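Local coordinates for protein lipopolysaccharide heptosyltransferase 2 (Escherichia coli, PDB 1PSW) that catalyses the transfer of the second heptose from ADP-L-glycero-beta-D-manno-heptose to heptosyl-Kdo2-lipid A in building the lipopolysaccharide inner core, at residues L45-P49 against L160-E166; N280-V284 against L342-E346. All blocks are in the same frame, centred on the assembly; numbering follows the deposited sequence.

Contact 1: residues L45-P49 against L160-E166; sequences LSRMP and LQVSEGE
The guanidinium of Arg-47 meets the carboxylate of Glu-166 end-on, with one terminal nitrogen for each oxygen. Arg-47 NH1 lies 2.8 Å from Glu-166 OE2, which it meets from above the carboxylate plane, whereas the bond from Arg-47 NH2 to Glu-166 OE1, also 2.8 Å, arrives on the syn side, somewhat tilted out of the carboxylate plane, and is nearly straight (167°). Both oxygens stay close to the guanidinium plane, yet the two flat groups are turned 36° against each other, so the salt bridge is twisted. Arg-47 NH2 also donates to Gln-161 O at 3.2 Å, on a lone pair in the carbonyl plane. Bends at chi2 and chi3 (-51°) fold the arginine so that one water accepts a hydrogen bond from Arg-47 NE and donates to Arg-47 O and Gln-161 O. A second water joins Arg-47 O to Gln-161 N. Glu-166 OE1 is also held on its anti side, where Ser-163 N donates at 3.1 Å, and Glu-166 N returns a bond to Ser-163 OG, completing a capping box at the start of helix 164-173. Beside this polar network, Leu-160 CD2 rests 3.7 Å from Arg-47 O and 4.2 Å from the CG of Met-48, a selenomethionine. Met-48 and Leu-160 both also touch helix 11-27, while Arg-47 and Val-162 touch helix 252-260, which places the contact where the two halves of this GT-B enzyme meet. Because Glu-166 OE1 serves both arginine and helix cap, charge pairing between the halves is probably linked to the helix start, and the carboxylate is probably kept ionised.

Contact 2: residues N280-V284 against L342-E346; sequences NRPLV and LLLQE
Arg-281 NH1 donates to Glu-346 OE2 at 2.7 Å, using the syn lone pair of that oxygen, and forms a salt bridge with it. A weak second bond comes from Arg-281 NH2 to the same Glu-346 OE2 at 3.0 Å, bent to 133°, so both nitrogens converge on a single oxygen at the guanidinium edge. A water donates to Glu-346 OE2 and accepts a weak bond from Arg-281 NH2; Arg-281 NH1 also donates to Cys-262 O. The Glu-346 chain, with CG anti to its own backbone N (chi1 174°), runs extended to the arginine and crosses it at about a right angle. A lysine in place of Glu-346 would probably leave the Arg-281 charge without its mate and set two cations against each other. In fold terms, helix 332-347 here packs beside the start of strand 283-287, in the parallel sheet of the C-terminal Rossmann-like domain. Pro-282 CD lies over the centre of the guanidinium, 3.6 Å above its plane, and Pro-282 CG comes 3.9 Å from Glu-346 OE1. One helical turn earlier, Leu-342 CB meets Pro-282 CB at 4.1 Å, and Leu-342 CD1 reaches Val-284 CG2 at 3.9 Å.

Overall arrangement
Contact 1 and contact 2 follow in series along the chain, their centres 20 Å apart and their nearest atoms about 6 Å apart without touching. They differ in what they join: contact 1 appears to join the two Rossmann-like domains, whereas contact 2 lies wholly within the C-terminal one. A short backbone route connects them, since Leu-160 pairs with Ala-278 at the end of helix 271-278, and that helix leads through Asn-280 and its Schellman motif into 280-284. The centres of contacts 1 and 2 lie 15 Å and 18 Å from the centre of the chain. In GT-B enzymes the substrates generally bind in the cleft between the domains, and contact 1 lies at the domain junction.

Contact 1: residues L45-P49 against L160-E166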
ATOM      1  N   LEU A  45       2.276  -0.533 -10.053  1.00 20.23           N
ATOM      2  CA  LEU A  45       2.834   0.609 -10.762  1.00 22.77           C
ATOM      3  C   LEU A  45       2.028   0.927 -12.013  1.00 22.69           C
ATOM      4  O   LEU A  45       1.920   2.088 -12.413  1.00 23.63           O
ATOM      5  CB  LEU A  45       4.284   0.323 -11.156  1.00 21.14           C
ATOM      6  CG  LEU A  45       5.278   0.228  -9.995  1.00 22.49           C
ATOM      7  CD1 LEU A  45       6.582  -0.378 -10.483  1.00 20.08           C
ATOM      8  CD2 LEU A  45       5.504   1.612  -9.401  1.00 20.90           C
ATOM      9  N   SER A  46       1.468  -0.105 -12.636  1.00 23.25           N
ATOM     10  CA  SER A  46       0.698   0.098 -13.857  1.00 25.43           C
ATOM     11  C   SER A  46      -0.587   0.867 -13.560  1.00 25.05           C
ATOM     12  O   SER A  46      -1.224   1.390 -14.472  1.00 26.90           O
ATOM     13  CB  SER A  46       0.359  -1.241 -14.519  1.00 27.35           C
ATOM     14  OG  SER A  46      -0.686  -1.908 -13.827  1.00 31.75           O
ATOM     15  N   ARG A  47      -0.964   0.939 -12.285  1.00 23.04           N
ATOM     16  CA  ARG A  47      -2.161   1.667 -11.896  1.00 21.69           C
ATOM     17  C   ARG A  47      -1.857   3.125 -11.568  1.00 22.97           C
ATOM     18  O   ARG A  47      -2.782   3.905 -11.345  1.00 24.21           O
ATOM     19  CB  ARG A  47      -2.840   0.998 -10.690  1.00 20.75           C
ATOM     20  CG  ARG A  47      -3.271  -0.439 -10.906  1.00 21.39           C
ATOM     21  CD  ARG A  47      -4.229  -0.585 -12.081  1.00 22.39           C
ATOM     22  NE  ARG A  47      -5.357   0.346 -12.023  1.00 22.25           N
ATOM     23  CZ  ARG A  47      -6.396   0.292 -12.854  1.00 24.27           C
ATOM     24  NH1 ARG A  47      -6.448  -0.648 -13.792  1.00 23.23           N
ATOM     25  NH2 ARG A  47      -7.374   1.178 -12.763  1.00 20.11           N
HETATM   26  N   MSE A  48      -0.570   3.487 -11.525  1.00 23.33           N
HETATM   27  CA  MSE A  48      -0.138   4.856 -11.227  1.00 24.15           C
HETATM   28  C   MSE A  48       0.191   5.600 -12.518  1.00 25.11           C
HETATM   29  O   MSE A  48       1.128   5.236 -13.236  1.00 25.69           O
HETATM   30  CB  MSE A  48       1.108   4.841 -10.334  1.00 25.69           C
HETATM   31  CG  MSE A  48       0.894   4.222  -8.967  1.00 25.66           C
HETATM   32 SE   MSE A  48       2.541   4.158  -7.994  1.00 36.49          SE
HETATM   33  CE  MSE A  48       2.166   2.636  -6.815  1.00 27.72           C
ATOM     34  N   PRO A  49      -0.593   6.641 -12.845  1.00 25.77           N
ATOM     35  CA  PRO A  49      -0.366   7.425 -14.062  1.00 25.88           C
ATOM     36  C   PRO A  49       0.934   8.230 -14.079  1.00 25.09           C
ATOM     37  O   PRO A  49       1.414   8.622 -15.142  1.00 24.87           O
ATOM     38  CB  PRO A  49      -1.610   8.312 -14.139  1.00 26.18           C
ATOM     39  CG  PRO A  49      -1.967   8.512 -12.705  1.00 28.51           C
ATOM     40  CD  PRO A  49      -1.777   7.131 -12.119  1.00 25.71           C
ATOM     41  N   LEU A 160      -5.517   6.620  -6.373  1.00 17.69           N
ATOM     42  CA  LEU A 160      -5.755   5.690  -7.470  1.00 18.10           C
ATOM     43  C   LEU A 160      -7.179   5.834  -7.988  1.00 18.40           C
ATOM     44  O   LEU A 160      -8.102   6.086  -7.217  1.00 18.73           O
ATOM     45  CB  LEU A 160      -5.532   4.248  -7.001  1.00 18.97           C
ATOM     46  CG  LEU A 160      -4.122   3.851  -6.546  1.00 20.84           C
ATOM     47  CD1 LEU A 160      -4.118   2.425  -5.998  1.00 19.76           C
ATOM     48  CD2 LEU A 160      -3.155   3.979  -7.713  1.00 18.49           C
ATOM     49  N   GLN A 161      -7.357   5.662  -9.293  1.00 19.76           N
ATOM     50  CA  GLN A 161      -8.672   5.769  -9.916  1.00 21.66           C
ATOM     51  C   GLN A 161      -8.961   4.460 -10.650  1.00 20.56           C
ATOM     52  O   GLN A 161      -8.051   3.821 -11.174  1.00 19.10           O
ATOM     53  CB  GLN A 161      -8.694   6.939 -10.909  1.00 26.80           C
ATOM     54  CG  GLN A 161      -8.311   8.298 -10.310  1.00 36.28           C
ATOM     55  CD  GLN A 161      -9.399   8.892  -9.436  1.00 41.73           C
ATOM     56  OE1 GLN A 161     -10.517   9.125  -9.897  1.00 45.72           O
ATOM     57  NE2 GLN A 161      -9.080   9.143  -8.167  1.00 45.70           N
ATOM     58  N   VAL A 162     -10.233   4.071 -10.668  1.00 18.58           N
ATOM     59  CA  VAL A 162     -10.688   2.846 -11.323  1.00 19.04           C
ATOM     60  C   VAL A 162     -12.040   3.113 -11.993  1.00 18.96           C
ATOM     61  O   VAL A 162     -12.948   3.663 -11.366  1.00 18.84           O
ATOM     62  CB  VAL A 162     -10.849   1.688 -10.294  1.00 17.51           C
ATOM     63  CG1 VAL A 162     -11.501   0.483 -10.957  1.00 15.28           C
ATOM     64  CG2 VAL A 162      -9.496   1.301  -9.704  1.00 15.93           C
ATOM     65  N   SER A 163     -12.188   2.722 -13.255  1.00 20.21           N
ATOM     66  CA  SER A 163     -13.444   2.952 -13.973  1.00 20.74           C
ATOM     67  C   SER A 163     -14.488   1.871 -13.709  1.00 20.84           C
ATOM     68  O   SER A 163     -14.161   0.774 -13.254  1.00 18.10           O
ATOM     69  CB  SER A 163     -13.179   3.013 -15.473  1.00 19.09           C
ATOM     70  OG  SER A 163     -12.793   1.740 -15.963  1.00 23.38           O
ATOM     71  N   GLU A 164     -15.745   2.175 -14.021  1.00 21.55           N
ATOM     72  CA  GLU A 164     -16.823   1.215 -13.815  1.00 23.14           C
ATOM     73  C   GLU A 164     -16.635  -0.003 -14.705  1.00 20.96           C
ATOM     74  O   GLU A 164     -16.957  -1.123 -14.310  1.00 19.90           O
ATOM     75  CB  GLU A 164     -18.180   1.862 -14.098  1.00 26.76           C
ATOM     76  CG  GLU A 164     -18.489   3.020 -13.166  1.00 34.37           C
ATOM     77  CD  GLU A 164     -18.301   2.650 -11.703  1.00 36.76           C
ATOM     78  OE1 GLU A 164     -18.970   1.700 -11.234  1.00 39.42           O
ATOM     79  OE2 GLU A 164     -17.472   3.300 -11.028  1.00 38.49           O
ATOM     80  N   GLY A 165     -16.117   0.228 -15.908  1.00 20.63           N
ATOM     81  CA  GLY A 165     -15.888  -0.860 -16.839  1.00 20.76           C
ATOM     82  C   GLY A 165     -14.880  -1.853 -16.295  1.00 21.64           C
ATOM     83  O   GLY A 165     -15.051  -3.073 -16.431  1.00 19.81           O
ATOM     84  N   GLU A 166     -13.820  -1.335 -15.679  1.00 20.87           N
ATOM     85  CA  GLU A 166     -12.791  -2.189 -15.096  1.00 20.87           C
ATOM     86  C   GLU A 166     -13.397  -3.015 -13.964  1.00 19.08           C
ATOM     87  O   GLU A 166     -13.213  -4.227 -13.902  1.00 17.55           O
ATOM     88  CB  GLU A 166     -11.620  -1.348 -14.561  1.00 23.44           C
ATOM     89  CG  GLU A 166     -10.839  -0.600 -15.640  1.00 28.90           C
ATOM     90  CD  GLU A 166      -9.632   0.150 -15.089  1.00 29.64           C
ATOM     91  OE1 GLU A 166      -9.808   0.995 -14.189  1.00 29.68           O
ATOM     92  OE2 GLU A 166      -8.504  -0.101 -15.561  1.00 32.76           O
TER
HETATM   93  O   HOH W   1      -4.984   5.943 -10.921  1.00 24.85           O
HETATM   94  O   HOH W   2      -5.609   2.766 -10.606  1.00 25.79           O

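Contact 2: residues N280-V284 against L342-E346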
ATOM      1  N   ASN A 280      -9.816   5.773  -1.795  1.00 19.55           N
ATOM      2  CA  ASN A 280     -10.837   6.554  -1.096  1.00 20.72           C
ATOM      3  C   ASN A 280     -12.090   5.721  -0.782  1.00 20.75           C
ATOM      4  O   ASN A 280     -13.220   6.208  -0.871  1.00 17.62           O
ATOM      5  CB  ASN A 280     -11.221   7.770  -1.948  1.00 24.86           C
ATOM      6  CG  ASN A 280     -11.922   8.853  -1.145  1.00 28.15           C
ATOM      7  OD1 ASN A 280     -11.503   9.178  -0.036  1.00 34.79           O
ATOM      8  ND2 ASN A 280     -12.980   9.424  -1.704  1.00 32.28           N
ATOM      9  N   ARG A 281     -11.883   4.459  -0.432  1.00 18.93           N
ATOM     10  CA  ARG A 281     -12.986   3.574  -0.093  1.00 19.18           C
ATOM     11  C   ARG A 281     -13.193   3.633   1.420  1.00 19.33           C
ATOM     12  O   ARG A 281     -12.230   3.779   2.172  1.00 20.59           O
ATOM     13  CB  ARG A 281     -12.653   2.125  -0.496  1.00 19.83           C
ATOM     14  CG  ARG A 281     -12.580   1.837  -2.001  1.00 22.46           C
ATOM     15  CD  ARG A 281     -13.970   1.708  -2.616  1.00 24.31           C
ATOM     16  NE  ARG A 281     -14.611   2.994  -2.747  1.00 26.43           N
ATOM     17  CZ  ARG A 281     -15.889   3.234  -2.495  1.00 24.97           C
ATOM     18  NH1 ARG A 281     -16.700   2.266  -2.088  1.00 23.85           N
ATOM     19  NH2 ARG A 281     -16.346   4.470  -2.643  1.00 24.76           N
ATOM     20  N   PRO A 282     -14.448   3.551   1.891  1.00 19.21           N
ATOM     21  CA  PRO A 282     -14.647   3.593   3.344  1.00 19.12           C
ATOM     22  C   PRO A 282     -13.859   2.412   3.890  1.00 18.41           C
ATOM     23  O   PRO A 282     -13.889   1.324   3.316  1.00 18.74           O
ATOM     24  CB  PRO A 282     -16.147   3.398   3.494  1.00 20.06           C
ATOM     25  CG  PRO A 282     -16.686   4.064   2.258  1.00 19.65           C
ATOM     26  CD  PRO A 282     -15.737   3.576   1.179  1.00 19.48           C
ATOM     27  N   LEU A 283     -13.153   2.625   4.988  1.00 18.35           N
ATOM     28  CA  LEU A 283     -12.340   1.562   5.545  1.00 19.50           C
ATOM     29  C   LEU A 283     -12.208   1.633   7.054  1.00 18.00           C
ATOM     30  O   LEU A 283     -12.189   2.707   7.646  1.00 16.55           O
ATOM     31  CB  LEU A 283     -10.957   1.594   4.880  1.00 23.19           C
ATOM     32  CG  LEU A 283      -9.769   0.866   5.507  1.00 27.35           C
ATOM     33  CD1 LEU A 283      -9.014   0.048   4.466  1.00 29.81           C
ATOM     34  CD2 LEU A 283      -8.860   1.904   6.137  1.00 28.24           C
ATOM     35  N   VAL A 284     -12.143   0.464   7.672  1.00 15.98           N
ATOM     36  CA  VAL A 284     -11.983   0.366   9.116  1.00 15.71           C
ATOM     37  C   VAL A 284     -10.661  -0.374   9.297  1.00 14.85           C
ATOM     38  O   VAL A 284     -10.525  -1.519   8.863  1.00 16.01           O
ATOM     39  CB  VAL A 284     -13.127  -0.448   9.767  1.00 15.69           C
ATOM     40  CG1 VAL A 284     -12.885  -0.575  11.268  1.00 15.25           C
ATOM     41  CG2 VAL A 284     -14.459   0.229   9.512  1.00 18.58           C
ATOM     42  N   LEU A 342     -20.161   3.996   8.337  1.00 24.32           N
ATOM     43  CA  LEU A 342     -19.488   4.473   7.133  1.00 23.28           C
ATOM     44  C   LEU A 342     -20.254   4.038   5.887  1.00 25.00           C
ATOM     45  O   LEU A 342     -20.263   4.742   4.879  1.00 23.83           O
ATOM     46  CB  LEU A 342     -18.057   3.926   7.069  1.00 24.15           C
ATOM     47  CG  LEU A 342     -17.047   4.413   8.122  1.00 25.01           C
ATOM     48  CD1 LEU A 342     -15.748   3.621   7.978  1.00 22.88           C
ATOM     49  CD2 LEU A 342     -16.780   5.908   7.945  1.00 23.36           C
ATOM     50  N   LEU A 343     -20.888   2.870   5.953  1.00 24.56           N
ATOM     51  CA  LEU A 343     -21.657   2.383   4.816  1.00 27.12           C
ATOM     52  C   LEU A 343     -22.871   3.281   4.609  1.00 27.33           C
ATOM     53  O   LEU A 343     -23.262   3.547   3.473  1.00 27.59           O
ATOM     54  CB  LEU A 343     -22.092   0.933   5.044  1.00 25.44           C
ATOM     55  CG  LEU A 343     -20.986  -0.117   4.848  1.00 24.14           C
ATOM     56  CD1 LEU A 343     -21.424  -1.453   5.424  1.00 24.83           C
ATOM     57  CD2 LEU A 343     -20.668  -0.255   3.370  1.00 22.95           C
ATOM     58  N   LEU A 344     -23.451   3.764   5.705  1.00 29.00           N
ATOM     59  CA  LEU A 344     -24.615   4.647   5.629  1.00 31.46           C
ATOM     60  C   LEU A 344     -24.230   5.976   4.978  1.00 32.43           C
ATOM     61  O   LEU A 344     -24.925   6.463   4.086  1.00 32.18           O
ATOM     62  CB  LEU A 344     -25.181   4.909   7.026  1.00 33.13           C
ATOM     63  CG  LEU A 344     -26.348   5.903   7.067  1.00 35.89           C
ATOM     64  CD1 LEU A 344     -27.605   5.242   6.502  1.00 36.76           C
ATOM     65  CD2 LEU A 344     -26.587   6.362   8.499  1.00 34.95           C
ATOM     66  N   GLN A 345     -23.121   6.551   5.438  1.00 34.06           N
ATOM     67  CA  GLN A 345     -22.610   7.819   4.919  1.00 34.66           C
ATOM     68  C   GLN A 345     -22.457   7.749   3.404  1.00 36.04           C
ATOM     69  O   GLN A 345     -22.825   8.674   2.680  1.00 35.07           O
ATOM     70  CB  GLN A 345     -21.243   8.128   5.534  1.00 35.72           C
ATOM     71  CG  GLN A 345     -20.621   9.448   5.075  1.00 37.06           C
ATOM     72  CD  GLN A 345     -19.098   9.471   5.222  1.00 38.16           C
ATOM     73  OE1 GLN A 345     -18.541   8.907   6.169  1.00 34.80           O
ATOM     74  NE2 GLN A 345     -18.422  10.144   4.292  1.00 36.62           N
ATOM     75  N   GLU A 346     -21.899   6.640   2.935  1.00 36.41           N
ATOM     76  CA  GLU A 346     -21.681   6.436   1.513  1.00 38.29           C
ATOM     77  C   GLU A 346     -22.994   6.410   0.728  1.00 38.49           C
ATOM     78  O   GLU A 346     -23.069   6.942  -0.379  1.00 38.10           O
ATOM     79  CB  GLU A 346     -20.890   5.141   1.298  1.00 39.79           C
ATOM     80  CG  GLU A 346     -20.716   4.736  -0.156  1.00 44.09           C
ATOM     81  CD  GLU A 346     -19.738   3.580  -0.323  1.00 44.60           C
ATOM     82  OE1 GLU A 346     -19.826   2.601   0.455  1.00 42.80           O
ATOM     83  OE2 GLU A 346     -18.897   3.647  -1.245  1.00 45.05           O
TER
HETATM   84  O   HOH W   3     -17.874   5.983  -0.913  1.00 39.65           O